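Local structure of purine nucleoside phosphorylase (Schistosoma mansoni, 6BI9) at residues A[113-118]-A[221-226]; A[193-198]-A[214-219]; A[117-122]-A[239-244]. The protein probably catalyses the phosphorolysis of purine nucleosides such as inosine and guanosine, releasing the free base and ribose 1-phosphate. All coordinates share one frame; numbering follows the deposited sequence.

Interaction 1 of 3, residues A[113-118]-A[221-226]; sequences LLITNL and MSTVPE. With DS7 (1,2,5-trimethyl-1H-pyrrole-3-carboxylic acid), chain G.
Asn117 and Thr223 make the one direct hydrogen bond between strand residues 113-118 and the turn and helix start at 221-226. Asn117 ND2 donates to Thr223 OG1 over 2.9 Å, with an N-H...O angle of 150°. The hydroxyl sits 19° out of the amide plane of Asn117, and the two side chains cross at about a right angle. With chi1 at 62°, Asn117 CG lies between its own backbone N and carbonyl carbon, and the amide reaches across to the turn. Both polar ends have a second partner: Asn117 OD1 accepts from Ser241 OG, and Thr223 OG1 is also bonded to Arg86.

Water carries the rest of the polar contact. Two waters donate to Leu118 O. One lies 3.2 Å from Ser222 OG, and the other accepts from Met221 N at 3.0 Å.

The van der Waals contacts are modest. Ile115 and Thr223 slide past each other in opposite directions, and Ile115 CG2 comes 3.9 Å from Thr223 OG1. Further along, Ile115 CD1 rests 4.4 Å from Glu226 CB. Ser222 OG lies 3.6 Å from Asn117 CB.

The bound pyrrole acid DS7 lies at the end of the contact. Its O1 is 3.0 Å from Met221 CG, and its methyl carbon C is 3.6 Å from Leu118 O.

Thr223 holds the N-cap position of helix 224-232, though its side chain makes no capping bond. The contact is buried near the centre of the chain. It sets the start of that helix against strand 112-121, while helix 259-283 packs on Leu114, Thr116 and Leu118.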
loop_
_atom_site.group_PDB
_atom_site.type_symbol
_atom_site.label_atom_id
_atom_site.label_comp_id
_atom_site.label_asym_id
_atom_site.label_seq_id
_atom_site.Cartn_x
_atom_site.Cartn_y
_atom_site.Cartn_z
ATOM N N LEU A 113 23.853 -2.102 -14.027
ATOM C CA LEU A 113 23.437 -0.873 -13.347
ATOM C C LEU A 113 23.981 -0.902 -11.919
ATOM O O LEU A 113 23.726 -1.867 -11.187
ATOM C CB LEU A 113 21.903 -0.747 -13.353
ATOM C CG LEU A 113 21.216 0.392 -12.612
ATOM C CD1 LEU A 113 21.604 1.745 -13.241
ATOM C CD2 LEU A 113 19.685 0.219 -12.670
ATOM N N LEU A 114 24.729 0.151 -11.529
ATOM C CA LEU A 114 25.285 0.317 -10.184
ATOM C C LEU A 114 24.511 1.423 -9.472
ATOM O O LEU A 114 24.325 2.514 -10.025
ATOM C CB LEU A 114 26.790 0.666 -10.247
ATOM C CG LEU A 114 27.667 -0.213 -11.145
ATOM C CD1 LEU A 114 29.125 0.351 -11.136
ATOM C CD2 LEU A 114 27.688 -1.664 -10.684
ATOM N N ILE A 115 24.035 1.141 -8.253
ATOM C CA ILE A 115 23.152 2.052 -7.517
ATOM C C ILE A 115 23.643 2.254 -6.084
ATOM O O ILE A 115 23.982 1.282 -5.407
ATOM C CB ILE A 115 21.711 1.523 -7.480
ATOM C CG1 ILE A 115 21.195 1.190 -8.857
ATOM C CG2 ILE A 115 20.792 2.590 -6.876
ATOM C CD1 ILE A 115 19.821 0.457 -8.823
ATOM N N THR A 116 23.684 3.515 -5.619
ATOM C CA THR A 116 23.901 3.806 -4.194
ATOM C C THR A 116 22.726 4.585 -3.595
ATOM O O THR A 116 22.008 5.319 -4.298
ATOM C CB THR A 116 25.210 4.595 -3.939
ATOM O OG1 THR A 116 25.154 5.874 -4.590
ATOM C CG2 THR A 116 26.447 3.834 -4.428
ATOM N N ASN A 117 22.528 4.421 -2.273
ATOM C CA ASN A 117 21.517 5.178 -1.541
ATOM C C ASN A 117 21.945 5.376 -0.091
ATOM O O ASN A 117 22.930 4.793 0.379
ATOM C CB ASN A 117 20.133 4.484 -1.587
ATOM C CG ASN A 117 20.128 3.098 -0.930
ATOM O OD1 ASN A 117 20.428 2.948 0.240
ATOM N ND2 ASN A 117 19.734 2.079 -1.691
ATOM N N LEU A 118 21.213 6.264 0.591
ATOM C CA LEU A 118 21.278 6.422 2.042
ATOM C C LEU A 118 20.105 5.711 2.719
ATOM O O LEU A 118 18.961 5.767 2.247
ATOM C CB LEU A 118 21.289 7.907 2.399
ATOM C CG LEU A 118 22.618 8.595 2.027
ATOM C CD1 LEU A 118 22.376 10.013 1.569
ATOM C CD2 LEU A 118 23.507 8.565 3.221
ATOM N N MET A 221 13.957 4.754 1.153
ATOM C CA MET A 221 12.856 5.292 0.346
ATOM C C MET A 221 13.121 5.273 -1.170
ATOM O O MET A 221 12.504 6.060 -1.903
ATOM C CB MET A 221 12.537 6.736 0.761
ATOM C CG MET A 221 12.305 6.989 2.168
ATOM S SD MET A 221 12.182 8.803 2.455
ATOM C CE MET A 221 12.320 8.731 4.225
ATOM N N SER A 222 14.035 4.447 -1.664
ATOM C CA SER A 222 14.431 4.492 -3.071
ATOM C C SER A 222 14.819 3.086 -3.538
ATOM O O SER A 222 14.598 2.080 -2.842
ATOM C CB SER A 222 15.596 5.478 -3.288
ATOM O OG SER A 222 16.782 4.957 -2.707
ATOM N N THR A 223 15.420 3.042 -4.736
ATOM C CA THR A 223 16.188 1.915 -5.274
ATOM C C THR A 223 15.355 0.723 -5.760
ATOM O O THR A 223 15.584 0.261 -6.885
ATOM C CB THR A 223 17.230 1.490 -4.251
ATOM O OG1 THR A 223 18.141 2.596 -4.051
ATOM C CG2 THR A 223 18.025 0.279 -4.754
ATOM N N VAL A 224 14.404 0.210 -4.965
ATOM C CA VAL A 224 13.649 -0.990 -5.368
ATOM C C VAL A 224 12.894 -0.781 -6.684
ATOM O O VAL A 224 12.890 -1.700 -7.529
ATOM C CB VAL A 224 12.770 -1.463 -4.205
ATOM C CG1 VAL A 224 11.700 -2.457 -4.640
ATOM C CG2 VAL A 224 13.634 -2.081 -3.094
ATOM N N PRO A 225 12.252 0.370 -6.957
ATOM C CA PRO A 225 11.598 0.534 -8.274
ATOM C C PRO A 225 12.556 0.398 -9.448
ATOM O O PRO A 225 12.246 -0.326 -10.419
ATOM C CB PRO A 225 10.968 1.930 -8.180
ATOM C CG PRO A 225 10.722 2.118 -6.642
ATOM C CD PRO A 225 11.967 1.514 -6.052
ATOM N N GLU A 226 13.737 1.006 -9.358
ATOM C CA GLU A 226 14.726 0.890 -10.438
ATOM C C GLU A 226 15.246 -0.537 -10.577
ATOM O O GLU A 226 15.446 -1.019 -11.702
ATOM C CB GLU A 226 15.889 1.869 -10.200
ATOM C CG GLU A 226 15.506 3.313 -10.298
ATOM C CD GLU A 226 15.118 3.933 -8.972
ATOM O OE1 GLU A 226 14.548 3.241 -8.106
ATOM O OE2 GLU A 226 15.416 5.134 -8.771
HETATM C C7 DS7 G . 17.719 7.179 8.152
HETATM C C4 DS7 G . 13.453 5.453 5.664
HETATM C C5 DS7 G . 15.499 6.202 7.308
HETATM C C6 DS7 G . 15.054 5.814 8.704
HETATM C C3 DS7 G . 14.851 6.045 6.043
HETATM C C2 DS7 G . 15.740 6.622 5.086
HETATM C C1 DS7 G . 16.885 7.091 5.757
HETATM O O DS7 G . 12.533 5.265 6.464
HETATM O O1 DS7 G . 13.154 5.206 4.483
HETATM N N DS7 G . 16.734 6.843 7.130
HETATM C C DS7 G . 18.121 7.766 5.175
HETATM O O HOH W 1 17.498 4.621 0.364
HETATM O O HOH W 2 16.308 6.517 1.653
#

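Interaction 2 of 3, residues A[193-198]-A[214-219]; sequences VYAFNG and LGCDVV. With DS7 (1,2,5-trimethyl-1H-pyrrole-3-carboxylic acid), chain G.
Tyr194 pairs with Val218, and Ala195 with Val219, in two parallel beta bridges that close a beta-alpha-beta unit. The unit runs from strand 189-196 through helix 205-213 to strand 218-220. Gly215, with positive phi, completes a Schellman motif at the end of the helix, and the chain then turns into the second strand.

Side chains alternate between the two faces of the sheet. On one face Tyr194 and Val218 cross at about a right angle. Val218 CG2 approaches the ring obliquely, 3.6 Å from Tyr194 CD1. Chi1 of -52° turns Val218 CG1 anti to the carbonyl carbon and leaves CG2 between the backbone N and the carbonyl carbon. On the other face Ala195 CB meets Cys216 SG at 3.7 Å. Val219 CG2 lies more loosely against Ala195 CB and touches Asn197 CB.

Asp217 and Val193 cross obliquely at the start of the pairing. Asp217 OD2 takes the Val193 N-H on its anti lone pair, 2.8 Å from Val193 N and nearly straight at 170°. The other carboxylate oxygen, OD1, is bonded to Asn123. Val193 is held at both ends: its N by the Asp217 carboxylate, its O by the backbone N-H groups of Asp217 and Val218. The ladder continues with Ala195 N donating to Val218 O.

The contact also reaches the ligand site and the subunit interface. Asn197 touches Gly142 of the second subunit, and Val193 touches Asp206 of the third.

Chi1 of 166° swings the Asn197 amide away from the backbone N, and ND2 reaches the DS7 carboxylate. Asn197 ND2 also bonds to Thr201 O. It donates to DS7 O at 2.9 Å and, more weakly, to DS7 O1 at 3.3 Å.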
loop_
_atom_site.group_PDB
_atom_site.type_symbol
_atom_site.label_atom_id
_atom_site.label_comp_id
_atom_site.label_asym_id
_atom_site.label_seq_id
_atom_site.Cartn_x
_atom_site.Cartn_y
_atom_site.Cartn_z
ATOM N N VAL A 193 19.237 -7.440 3.801
ATOM C CA VAL A 193 17.930 -7.304 3.134
ATOM C C VAL A 193 17.411 -5.867 3.297
ATOM O O VAL A 193 17.330 -5.353 4.420
ATOM C CB VAL A 193 16.928 -8.314 3.726
ATOM C CG1 VAL A 193 15.516 -8.101 3.149
ATOM C CG2 VAL A 193 17.391 -9.769 3.500
ATOM N N TYR A 194 17.020 -5.234 2.183
ATOM C CA TYR A 194 16.539 -3.846 2.148
ATOM C C TYR A 194 15.016 -3.775 2.142
ATOM O O TYR A 194 14.374 -4.350 1.252
ATOM C CB TYR A 194 17.074 -3.169 0.893
ATOM C CG TYR A 194 16.715 -1.693 0.646
ATOM C CD1 TYR A 194 17.607 -0.678 0.982
ATOM C CD2 TYR A 194 15.525 -1.308 0.009
ATOM C CE1 TYR A 194 17.328 0.658 0.733
ATOM C CE2 TYR A 194 15.237 0.053 -0.252
ATOM C CZ TYR A 194 16.131 1.021 0.109
ATOM O OH TYR A 194 15.864 2.338 -0.151
ATOM N N ALA A 195 14.439 -3.059 3.117
ATOM C CA ALA A 195 13.007 -2.746 3.111
ATOM C C ALA A 195 12.767 -1.402 2.435
ATOM O O ALA A 195 13.339 -0.385 2.843
ATOM C CB ALA A 195 12.436 -2.688 4.526
ATOM N N PHE A 196 11.830 -1.379 1.474
ATOM C CA PHE A 196 11.407 -0.154 0.775
ATOM C C PHE A 196 10.178 0.422 1.499
ATOM O O PHE A 196 9.108 -0.210 1.491
ATOM C CB PHE A 196 11.114 -0.501 -0.697
ATOM C CG PHE A 196 10.638 0.668 -1.561
ATOM C CD1 PHE A 196 11.008 1.994 -1.297
ATOM C CD2 PHE A 196 9.788 0.417 -2.658
ATOM C CE1 PHE A 196 10.555 3.037 -2.095
ATOM C CE2 PHE A 196 9.319 1.458 -3.457
ATOM C CZ PHE A 196 9.682 2.774 -3.180
ATOM N N ASN A 197 10.386 1.572 2.184
ATOM C CA ASN A 197 9.394 2.466 2.820
ATOM C C ASN A 197 9.108 3.546 1.784
ATOM O O ASN A 197 10.005 4.322 1.455
ATOM C CB ASN A 197 10.012 3.149 4.082
ATOM C CG ASN A 197 9.193 4.354 4.643
ATOM O OD1 ASN A 197 7.975 4.421 4.531
ATOM N ND2 ASN A 197 9.904 5.310 5.274
ATOM N N GLY A 198 7.883 3.661 1.321
ATOM C CA GLY A 198 7.610 4.621 0.256
ATOM C C GLY A 198 8.052 6.039 0.595
ATOM O O GLY A 198 8.447 6.794 -0.301
ATOM N N LEU A 214 10.458 -8.529 11.396
ATOM C CA LEU A 214 10.170 -9.093 10.080
ATOM C C LEU A 214 11.409 -9.472 9.275
ATOM O O LEU A 214 11.269 -9.834 8.095
ATOM C CB LEU A 214 9.358 -8.105 9.264
ATOM C CG LEU A 214 7.982 -7.762 9.816
ATOM C CD1 LEU A 214 7.323 -6.720 8.948
ATOM C CD2 LEU A 214 7.157 -9.012 9.904
ATOM N N GLY A 215 12.595 -9.362 9.865
ATOM C CA GLY A 215 13.831 -9.766 9.216
ATOM C C GLY A 215 14.446 -8.745 8.277
ATOM O O GLY A 215 15.240 -9.107 7.395
ATOM N N CYS A 216 14.111 -7.475 8.423
ATOM C CA CYS A 216 14.725 -6.442 7.607
ATOM C C CYS A 216 16.038 -6.000 8.247
ATOM O O CYS A 216 16.135 -5.863 9.468
ATOM C CB CYS A 216 13.792 -5.239 7.436
ATOM S SG CYS A 216 12.136 -5.626 6.758
ATOM N N ASP A 217 17.057 -5.779 7.418
ATOM C CA ASP A 217 18.339 -5.295 7.906
ATOM C C ASP A 217 18.510 -3.788 7.775
ATOM O O ASP A 217 19.185 -3.183 8.610
ATOM C CB ASP A 217 19.483 -5.994 7.153
ATOM C CG ASP A 217 19.526 -7.507 7.419
ATOM O OD1 ASP A 217 19.629 -7.902 8.597
ATOM O OD2 ASP A 217 19.442 -8.297 6.449
ATOM N N VAL A 218 17.963 -3.177 6.720
ATOM C CA VAL A 218 18.066 -1.741 6.464
ATOM C C VAL A 218 16.718 -1.297 5.886
ATOM O O VAL A 218 15.948 -2.109 5.363
ATOM C CB VAL A 218 19.215 -1.366 5.488
ATOM C CG1 VAL A 218 20.547 -1.982 5.952
ATOM C CG2 VAL A 218 18.960 -1.856 4.115
ATOM N N VAL A 219 16.427 0.007 5.996
ATOM C CA VAL A 219 15.201 0.601 5.444
ATOM C C VAL A 219 15.537 1.894 4.694
ATOM O O VAL A 219 16.348 2.716 5.156
ATOM C CB VAL A 219 14.139 0.851 6.550
ATOM C CG1 VAL A 219 14.672 1.749 7.663
ATOM C CG2 VAL A 219 12.833 1.432 5.982
HETATM C C7 DS7 G . 17.719 7.179 8.152
HETATM C C4 DS7 G . 13.453 5.453 5.664
HETATM C C5 DS7 G . 15.499 6.202 7.308
HETATM C C6 DS7 G . 15.054 5.814 8.704
HETATM C C3 DS7 G . 14.851 6.045 6.043
HETATM C C2 DS7 G . 15.740 6.622 5.086
HETATM C C1 DS7 G . 16.885 7.091 5.757
HETATM O O DS7 G . 12.533 5.265 6.464
HETATM O O1 DS7 G . 13.154 5.206 4.483
HETATM N N DS7 G . 16.734 6.843 7.130
HETATM C C DS7 G . 18.121 7.766 5.175
#

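Interaction 3 of 3, residues A[117-122]-A[239-244]; sequences NLAGGI and AVSLIA. With DS7 (1,2,5-trimethyl-1H-pyrrole-3-carboxylic acid), chain G.
Leu118 and Leu242 lie opposite each other in a parallel beta ladder between strands 112-121 and 236-246, within the mixed sheet of the phosphorylase fold. Asn117 pairs likewise with Ser241, and Ala119 with Ile243. Leu242 N donates to Asn117 O with an N-H...O angle of 177°, Ala119 N to Leu242 O, and Ala244 N to Ala119 O.

The side chain of Leu118 can be followed outward. Its CB stands 4.2 Å from Leu242 O. Chi1 of -71° places CG beside the backbone N. Chi2, at 145°, is off the usual staggered values and helps direct the CD2 methyl to Leu242. CD2 does the touching: Leu118 CD2 is 3.7 Å from Leu242 CD2. The two side chains lie side by side and point the same way. Val262 of helix 259-283 also packs on Leu118. A bound dimethyl sulfoxide, probably from the crystallisation liquor, lies about 3 Å from the side chain (nearest atoms).

On the face carrying Ala119, its CB lies 3.9 Å from both CB and OG of Ser241. Ile243 CG2 is 3.9 Å from Gly121 N. DS7 comes close to the backbone at Gly120, its ring N 3.5 Å from Gly120 N. Ser241 OG donates to Asn117 OD1 at 2.7 Å, in the carbonyl plane and on a lone pair.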
loop_
_atom_site.group_PDB
_atom_site.type_symbol
_atom_site.label_atom_id
_atom_site.label_comp_id
_atom_site.label_asym_id
_atom_site.label_seq_id
_atom_site.Cartn_x
_atom_site.Cartn_y
_atom_site.Cartn_z
ATOM N N ASN A 117 22.528 4.421 -2.273
ATOM C CA ASN A 117 21.517 5.178 -1.541
ATOM C C ASN A 117 21.945 5.376 -0.091
ATOM O O ASN A 117 22.930 4.793 0.379
ATOM C CB ASN A 117 20.133 4.484 -1.587
ATOM C CG ASN A 117 20.128 3.098 -0.930
ATOM O OD1 ASN A 117 20.428 2.948 0.240
ATOM N ND2 ASN A 117 19.734 2.079 -1.691
ATOM N N LEU A 118 21.213 6.264 0.591
ATOM C CA LEU A 118 21.278 6.422 2.042
ATOM C C LEU A 118 20.105 5.711 2.719
ATOM O O LEU A 118 18.961 5.767 2.247
ATOM C CB LEU A 118 21.289 7.907 2.399
ATOM C CG LEU A 118 22.618 8.595 2.027
ATOM C CD1 LEU A 118 22.376 10.013 1.569
ATOM C CD2 LEU A 118 23.507 8.565 3.221
ATOM N N ALA A 119 20.373 5.062 3.852
ATOM C CA ALA A 119 19.371 4.229 4.507
ATOM C C ALA A 119 19.525 4.235 6.020
ATOM O O ALA A 119 20.583 4.584 6.553
ATOM C CB ALA A 119 19.468 2.785 4.009
ATOM N N GLY A 120 18.466 3.806 6.713
ATOM C CA GLY A 120 18.531 3.578 8.163
ATOM C C GLY A 120 18.846 2.126 8.506
ATOM O O GLY A 120 18.403 1.194 7.833
ATOM N N GLY A 121 19.651 1.938 9.559
ATOM C CA GLY A 121 20.008 0.604 10.002
ATOM C C GLY A 121 18.984 0.008 10.952
ATOM O O GLY A 121 18.566 0.656 11.912
ATOM N N ILE A 122 18.608 -1.239 10.695
ATOM C CA ILE A 122 17.732 -2.016 11.579
ATOM C C ILE A 122 18.515 -3.097 12.328
ATOM O O ILE A 122 18.438 -3.198 13.553
ATOM C CB ILE A 122 16.564 -2.643 10.786
ATOM C CG1 ILE A 122 15.705 -1.570 10.091
ATOM C CG2 ILE A 122 15.707 -3.500 11.691
ATOM C CD1 ILE A 122 14.967 -0.586 11.005
ATOM N N ALA A 239 23.597 -2.967 -5.772
ATOM C CA ALA A 239 23.032 -1.869 -4.989
ATOM C C ALA A 239 23.680 -1.837 -3.608
ATOM O O ALA A 239 23.772 -2.873 -2.948
ATOM C CB ALA A 239 21.495 -1.994 -4.847
ATOM N N VAL A 240 24.146 -0.653 -3.181
ATOM C CA VAL A 240 24.860 -0.467 -1.907
ATOM C C VAL A 240 24.185 0.647 -1.100
ATOM O O VAL A 240 23.964 1.752 -1.618
ATOM C CB VAL A 240 26.344 -0.132 -2.143
ATOM C CG1 VAL A 240 27.108 -0.031 -0.818
ATOM C CG2 VAL A 240 27.004 -1.232 -3.013
ATOM N N SER A 241 23.851 0.357 0.160
ATOM C CA SER A 241 23.333 1.370 1.084
ATOM C C SER A 241 24.457 1.906 1.983
ATOM O O SER A 241 25.254 1.128 2.518
ATOM C CB SER A 241 22.211 0.809 1.967
ATOM O OG SER A 241 21.018 0.549 1.243
ATOM N N LEU A 242 24.501 3.238 2.155
ATOM C CA LEU A 242 25.287 3.898 3.202
ATOM C C LEU A 242 24.376 4.152 4.406
ATOM O O LEU A 242 23.318 4.791 4.276
ATOM C CB LEU A 242 25.886 5.216 2.689
ATOM C CG LEU A 242 26.535 6.129 3.741
ATOM C CD1 LEU A 242 27.707 5.453 4.434
ATOM C CD2 LEU A 242 27.012 7.446 3.088
ATOM N N ILE A 243 24.774 3.647 5.571
ATOM C CA ILE A 243 23.934 3.682 6.773
ATOM C C ILE A 243 24.081 5.017 7.503
ATOM O O ILE A 243 25.170 5.373 7.953
ATOM C CB ILE A 243 24.293 2.510 7.707
ATOM C CG1 ILE A 243 24.115 1.160 6.991
ATOM C CG2 ILE A 243 23.462 2.558 9.008
ATOM C CD1 ILE A 243 22.675 0.914 6.441
ATOM N N ALA A 244 22.959 5.739 7.687
ATOM C CA ALA A 244 23.020 7.046 8.333
ATOM C C ALA A 244 22.968 6.953 9.859
ATOM O O ALA A 244 23.502 7.823 10.551
ATOM C CB ALA A 244 21.878 7.928 7.823
HETATM C C7 DS7 G . 17.719 7.179 8.152
HETATM C C4 DS7 G . 13.453 5.453 5.664
HETATM C C5 DS7 G . 15.499 6.202 7.308
HETATM C C6 DS7 G . 15.054 5.814 8.704
HETATM C C3 DS7 G . 14.851 6.045 6.043
HETATM C C2 DS7 G . 15.740 6.622 5.086
HETATM C C1 DS7 G . 16.885 7.091 5.757
HETATM O O DS7 G . 12.533 5.265 6.464
HETATM O O1 DS7 G . 13.154 5.206 4.483
HETATM N N DS7 G . 16.734 6.843 7.130
HETATM C C DS7 G . 18.121 7.766 5.175
#

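Of the strands used here, 112-121 comes first and serves both interaction 1 and interaction 3. After strand 131-139 comes 189-196, and interaction 2 closes a short loop from it through helix 205-213 to strand 218-220. The chain then runs into 221-226, where interaction 1 closes a loop of about a hundred residues back to 113-118. Strand 236-246 comes last and closes the longer loop of interaction 3. Interactions 1 and 3 start from the same strand and overlap, and interaction 2 lies within both. Strand 112-121 also pairs with 218-220, so interactions 2 and 3 join strands of one sheet, and interaction 1 sets the start of helix 224-232 against it. All three touch DS7.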